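Globin (PDB 5D1V) binds heme as a group II truncated hemoglobin and probably binds and carries oxygen. Local coordinates at residues R49-Q54 and E110-H115; E8-E13 and R17-I22. All coordinates share one frame; numbering follows the deposited sequence.

Interaction 1 is core, interaction 2 lies nearer the surface, and their centres are about 11 Å apart. The first brings helices 42-55 and 105-119 together beside the heme entirely through side-chain packing, with no hydrogen bond across it. The second is local in sequence: it ties the turn after helix 6-9 to the first turns of helix 13-28 with a backbone bond, a weak salt bridge and one apolar touch. Helix 42-55 belongs to interaction 1 and also borders interaction 2: R49 packs on R17 and M53 on E13, and R49 adds a long, weak ion pair to E13. Helix 105-119 is shared too, since M109 receives I10 and I19.

Interaction 1: residues R49-Q54 and E110-H115; sequences RLFLMQ and ENYFRH. With HEM (protoporphyrin IX containing Fe), chain C.
F51 and L52 meet Y112 and F113 across this contact, and on the same helix as those two rings E110 OE2 is gripped by both NE and NH2 of R114, side-on and in the guanidinium plane. The bond from R114 NE, at 2.6 Å, uses the anti lone pair of E110 OE2, while NH2 comes from above the carboxylate plane. Between the helices there is packing alone. F51 and Y112 reach for each other from opposite directions, and Y112 OH settles at the edge of the F51 ring, 3.4 Å from F51 CZ. With CG of F51 anti to the backbone N (chi1 169°), the ring extends toward helix 105-119 and its root stays against the porphyrin, F51 CB lying 3.4 Å from the heme methyl CMA. L52 and F113 cross at about a right angle: L52 CD2 meets the F113 ring edge in plane, 3.6 Å from F113 CE1. The vinyl carbon CBB of the heme lies at that ring's edge as well, and 3.6 Å from F113 O. Cutting F51 back to an alanine is likely to open a gap between the helices beside heme CMA and leave the Y112 hydroxyl without the ring edge it meets. The contact lines the heme edge bearing CMA, CMB and vinyl CBB, with L52 and F113 leaning to the side where a water binds HEM FE at 2.2 Å. It joins helices 42-55 and 105-119 of the two-over-two globin sandwich; F16 of helix 13-28 packs on L52, while L89, M92 and L96 of helix 82-98 pack on F113.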
# COMPACT_ATOMS: atom_id res chain seq x y z
N ARG A 49 -10.06 8.01 18.39
CA ARG A 49 -9.94 9.41 17.95
C ARG A 49 -9.18 10.24 18.98
O ARG A 49 -8.24 10.95 18.62
CB ARG A 49 -11.30 10.05 17.69
CG ARG A 49 -11.18 11.51 17.21
CD ARG A 49 -12.50 12.15 16.93
NE ARG A 49 -13.50 11.85 17.96
CZ ARG A 49 -13.76 12.59 19.03
NH1 ARG A 49 -13.13 13.75 19.24
NH2 ARG A 49 -14.69 12.18 19.88
N LEU A 50 -9.55 10.13 20.27
CA LEU A 50 -8.91 10.94 21.30
C LEU A 50 -7.43 10.57 21.43
O LEU A 50 -6.58 11.45 21.62
CB LEU A 50 -9.60 10.76 22.63
CG LEU A 50 -11.06 11.25 22.63
CD1 LEU A 50 -11.72 10.95 23.97
CD2 LEU A 50 -11.21 12.72 22.29
N PHE A 51 -7.11 9.29 21.29
CA PHE A 51 -5.73 8.87 21.33
C PHE A 51 -4.92 9.52 20.22
O PHE A 51 -3.85 10.07 20.46
CB PHE A 51 -5.56 7.36 21.21
CG PHE A 51 -4.12 6.98 21.00
CD1 PHE A 51 -3.19 7.13 22.02
CD2 PHE A 51 -3.66 6.61 19.74
CE1 PHE A 51 -1.85 6.84 21.82
CE2 PHE A 51 -2.33 6.33 19.51
CZ PHE A 51 -1.41 6.45 20.56
N LEU A 52 -5.42 9.43 18.98
CA LEU A 52 -4.70 10.00 17.86
C LEU A 52 -4.50 11.50 18.07
O LEU A 52 -3.41 12.04 17.84
CB LEU A 52 -5.42 9.72 16.55
CG LEU A 52 -5.49 8.23 16.19
CD1 LEU A 52 -6.43 8.02 14.99
CD2 LEU A 52 -4.11 7.66 15.91
N MET A 53 -5.56 12.16 18.50
CA MET A 53 -5.49 13.60 18.74
C MET A 53 -4.37 13.94 19.72
O MET A 53 -3.58 14.86 19.51
CB MET A 53 -6.83 14.12 19.29
CG MET A 53 -7.93 14.12 18.24
SD MET A 53 -9.56 14.43 18.94
CE MET A 53 -9.28 15.98 19.75
N GLN A 54 -4.31 13.18 20.80
CA GLN A 54 -3.30 13.38 21.84
C GLN A 54 -1.90 13.06 21.36
O GLN A 54 -0.97 13.82 21.59
CB GLN A 54 -3.64 12.54 23.05
CG GLN A 54 -2.64 12.67 24.19
CD GLN A 54 -3.07 11.86 25.40
OE1 GLN A 54 -4.02 12.22 26.09
NE2 GLN A 54 -2.40 10.74 25.62
N GLU A 110 1.94 8.15 8.80
CA GLU A 110 2.18 6.84 8.17
C GLU A 110 3.37 6.13 8.82
O GLU A 110 3.30 4.93 9.17
CB GLU A 110 2.43 7.00 6.67
CG GLU A 110 3.08 5.73 6.06
CD GLU A 110 2.96 5.68 4.55
OE1 GLU A 110 2.43 6.65 3.98
OE2 GLU A 110 3.42 4.68 3.94
N ASN A 111 4.44 6.87 9.05
CA ASN A 111 5.63 6.26 9.63
C ASN A 111 5.28 5.70 11.01
O ASN A 111 5.65 4.58 11.36
CB ASN A 111 6.78 7.25 9.76
CG ASN A 111 7.25 7.84 8.42
OD1 ASN A 111 7.04 7.25 7.35
ND2 ASN A 111 7.95 8.96 8.48
N TYR A 112 4.55 6.49 11.80
CA TYR A 112 4.18 6.06 13.13
C TYR A 112 3.29 4.80 13.05
O TYR A 112 3.52 3.81 13.77
CB TYR A 112 3.46 7.18 13.88
CG TYR A 112 2.75 6.63 15.09
CD1 TYR A 112 3.47 6.23 16.20
CD2 TYR A 112 1.38 6.46 15.08
CE1 TYR A 112 2.82 5.69 17.30
CE2 TYR A 112 0.72 5.92 16.17
CZ TYR A 112 1.45 5.54 17.28
OH TYR A 112 0.77 4.98 18.35
N PHE A 113 2.29 4.82 12.17
CA PHE A 113 1.34 3.72 12.07
C PHE A 113 2.02 2.41 11.64
O PHE A 113 1.67 1.33 12.12
CB PHE A 113 0.23 4.07 11.08
CG PHE A 113 -0.75 5.09 11.59
CD1 PHE A 113 -1.23 5.04 12.89
CD2 PHE A 113 -1.19 6.12 10.77
CE1 PHE A 113 -2.16 5.98 13.35
CE2 PHE A 113 -2.11 7.06 11.23
CZ PHE A 113 -2.58 6.99 12.51
N ARG A 114 2.98 2.51 10.73
CA ARG A 114 3.63 1.30 10.21
C ARG A 114 4.40 0.65 11.34
O ARG A 114 4.40 -0.57 11.50
CB ARG A 114 4.56 1.62 9.03
CG ARG A 114 3.80 1.95 7.75
CD ARG A 114 4.73 2.20 6.56
NE ARG A 114 4.03 2.54 5.32
CZ ARG A 114 3.49 1.65 4.47
NH1 ARG A 114 3.54 0.35 4.72
NH2 ARG A 114 2.90 2.09 3.37
N HIS A 115 5.04 1.46 12.16
CA HIS A 115 5.79 0.93 13.29
C HIS A 115 4.85 0.36 14.35
O HIS A 115 5.04 -0.77 14.81
CB HIS A 115 6.67 2.03 13.88
CG HIS A 115 7.61 1.56 14.94
ND1 HIS A 115 7.26 1.42 16.26
CD2 HIS A 115 8.92 1.22 14.86
CE1 HIS A 115 8.31 1.02 16.96
NE2 HIS A 115 9.33 0.89 16.13
CHA HEM C . -8.54 -0.34 20.40
CHB HEM C . -4.94 2.27 18.45
CHC HEM C . -3.59 -1.63 15.83
CHD HEM C . -7.84 -3.67 16.96
C1A HEM C . -7.67 0.68 20.14
C2A HEM C . -7.58 1.93 20.86
C3A HEM C . -6.58 2.65 20.33
C4A HEM C . -6.00 1.86 19.24
CMA HEM C . -6.04 4.06 20.69
CAA HEM C . -8.49 2.32 22.05
CBA HEM C . -7.67 2.10 23.33
CGA HEM C . -8.58 2.28 24.53
O1A HEM C . -9.48 1.44 24.75
O2A HEM C . -8.41 3.26 25.28
C1B HEM C . -4.25 1.43 17.58
C2B HEM C . -3.04 1.76 16.86
C3B HEM C . -2.68 0.66 16.16
C4B HEM C . -3.65 -0.36 16.38
CMB HEM C . -2.33 3.14 16.92
CAB HEM C . -1.49 0.41 15.20
CBB HEM C . -0.82 1.45 14.72
C1C HEM C . -4.63 -2.52 15.88
C2C HEM C . -4.72 -3.78 15.15
C3C HEM C . -5.91 -4.33 15.50
C4C HEM C . -6.61 -3.44 16.40
CMC HEM C . -3.60 -4.34 14.22
CAC HEM C . -6.53 -5.62 14.99
CBC HEM C . -6.16 -5.97 13.76
C1D HEM C . -8.38 -2.99 18.04
C2D HEM C . -9.57 -3.36 18.80
C3D HEM C . -9.75 -2.44 19.76
C4D HEM C . -8.69 -1.46 19.62
CMD HEM C . -10.42 -4.61 18.54
CAD HEM C . -10.85 -2.38 20.83
CBD HEM C . -11.95 -1.47 20.30
CGD HEM C . -13.07 -1.32 21.29
O1D HEM C . -14.15 -0.85 20.86
O2D HEM C . -12.88 -1.67 22.49
NA HEM C . -6.67 0.67 19.17
NB HEM C . -4.59 0.13 17.27
NC HEM C . -5.77 -2.38 16.64
ND HEM C . -7.89 -1.83 18.58
FE HEM C . -6.25 -0.86 17.87
O HOH W 1 -7.54 0.08 16.42

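Interaction 2: residues E8-E13 and R17-I22; sequences EQIGGE and RRIVDI
I10 and I19 make the buried half of this contact: their terminal methyls meet end to end, I10 CD1 lying 4.3 Å from I19 CD1. Each sets out from its backbone toward the other segment, and the result is a light apolar touch, completed by the other apolar side chains around I10 and I19. The other half, E13 with R17, lies toward solvent and is looser. Its firm element is the backbone bond from R17 N to E13 O, 3.0 Å, the first-turn bond of helix 13-28. Beyond it the two side chains run side by side in the same direction: CG of E13, anti to the backbone N (chi1 -180°), and the extended chain beyond it carry the carboxylate alongside the extended R17. Carboxylate and guanidinium planes are 25° apart, and the salt bridge from R17 NH2 to E13 OE2 is weak, 3.2 Å with a bent N-H...O angle of 131°. Two glycines make the tight change of direction between the helices: G11, at positive phi, closes helix 6-9 in a Schellman motif, and G12 takes the N-cap position of helix 13-28. I10 O also accepts a hydrogen bond from T15 OG1. Around this junction, M109 of helix 105-119 covers I10 and I19, M92 and L96 of helix 82-98 pack on I19, and on the polar side R49 and M53 of helix 42-55 lie against R17 and E13.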
# COMPACT_ATOMS: atom_id res chain seq x y z
N GLU A 8 -1.94 20.39 14.89
CA GLU A 8 -2.22 21.73 14.35
C GLU A 8 -2.07 21.74 12.84
O GLU A 8 -2.90 22.29 12.13
CB GLU A 8 -1.29 22.78 14.96
CG GLU A 8 -1.28 22.88 16.48
CD GLU A 8 -0.18 23.81 17.01
OE1 GLU A 8 -0.28 25.04 16.77
OE2 GLU A 8 0.79 23.32 17.66
N GLN A 9 -0.99 21.12 12.37
CA GLN A 9 -0.65 21.16 10.94
C GLN A 9 -1.73 20.59 10.06
O GLN A 9 -1.94 21.05 8.94
CB GLN A 9 0.63 20.40 10.68
CG GLN A 9 1.90 21.11 11.13
CD GLN A 9 3.09 20.18 11.12
OE1 GLN A 9 3.76 20.00 12.15
NE2 GLN A 9 3.36 19.56 9.98
N ILE A 10 -2.43 19.57 10.53
CA ILE A 10 -3.38 18.88 9.67
C ILE A 10 -4.81 19.38 9.90
O ILE A 10 -5.73 18.88 9.27
CB ILE A 10 -3.28 17.32 9.83
CG1 ILE A 10 -3.90 16.82 11.15
CG2 ILE A 10 -1.81 16.85 9.68
CD1 ILE A 10 -4.07 15.30 11.17
N GLY A 11 -4.99 20.38 10.76
CA GLY A 11 -6.31 20.99 10.95
C GLY A 11 -7.05 20.58 12.22
O GLY A 11 -8.24 20.86 12.40
N GLY A 12 -6.34 19.89 13.11
CA GLY A 12 -6.89 19.60 14.42
C GLY A 12 -8.00 18.56 14.48
O GLY A 12 -8.09 17.63 13.67
N GLU A 13 -8.85 18.73 15.49
CA GLU A 13 -9.89 17.75 15.86
C GLU A 13 -10.76 17.35 14.69
O GLU A 13 -11.08 16.17 14.48
CB GLU A 13 -10.78 18.34 16.96
CG GLU A 13 -11.89 17.41 17.42
CD GLU A 13 -12.62 17.89 18.66
OE1 GLU A 13 -12.52 19.09 18.98
OE2 GLU A 13 -13.31 17.07 19.30
N ARG A 17 -11.56 13.54 13.20
CA ARG A 17 -12.92 12.99 13.13
C ARG A 17 -13.11 12.37 11.75
O ARG A 17 -13.62 11.24 11.63
CB ARG A 17 -13.97 14.06 13.41
CG ARG A 17 -14.15 14.39 14.88
CD ARG A 17 -15.31 15.35 15.09
NE ARG A 17 -15.43 15.83 16.47
CZ ARG A 17 -16.07 15.19 17.44
NH1 ARG A 17 -16.68 14.04 17.19
NH2 ARG A 17 -16.12 15.70 18.67
N ARG A 18 -12.66 13.08 10.71
CA ARG A 18 -12.76 12.56 9.32
C ARG A 18 -11.96 11.25 9.17
O ARG A 18 -12.45 10.28 8.57
CB ARG A 18 -12.28 13.58 8.28
CG ARG A 18 -13.08 14.89 8.26
CD ARG A 18 -12.91 15.66 6.95
NE ARG A 18 -11.51 15.98 6.66
CZ ARG A 18 -10.85 17.00 7.17
NH1 ARG A 18 -11.45 17.84 8.02
NH2 ARG A 18 -9.59 17.20 6.84
N ILE A 19 -10.73 11.25 9.68
CA ILE A 19 -9.86 10.08 9.60
C ILE A 19 -10.55 8.88 10.24
O ILE A 19 -10.63 7.82 9.64
CB ILE A 19 -8.51 10.36 10.28
CG1 ILE A 19 -7.68 11.35 9.47
CG2 ILE A 19 -7.71 9.09 10.42
CD1 ILE A 19 -6.43 11.87 10.20
N VAL A 20 -11.04 9.04 11.46
CA VAL A 20 -11.54 7.90 12.24
C VAL A 20 -12.88 7.43 11.66
O VAL A 20 -13.13 6.23 11.64
CB VAL A 20 -11.67 8.26 13.74
CG1 VAL A 20 -12.36 7.15 14.50
CG2 VAL A 20 -10.30 8.54 14.33
N ASP A 21 -13.71 8.35 11.18
CA ASP A 21 -14.96 7.96 10.52
C ASP A 21 -14.66 7.03 9.33
O ASP A 21 -15.33 6.02 9.13
CB ASP A 21 -15.76 9.17 10.01
CG ASP A 21 -16.50 9.93 11.12
OD1 ASP A 21 -16.48 9.52 12.30
OD2 ASP A 21 -17.13 10.94 10.78
N ILE A 22 -13.67 7.38 8.53
CA ILE A 22 -13.39 6.64 7.31
C ILE A 22 -12.81 5.28 7.68
O ILE A 22 -13.15 4.23 7.12
CB ILE A 22 -12.47 7.45 6.39
CG1 ILE A 22 -13.23 8.65 5.84
CG2 ILE A 22 -11.98 6.60 5.22
CD1 ILE A 22 -12.31 9.69 5.18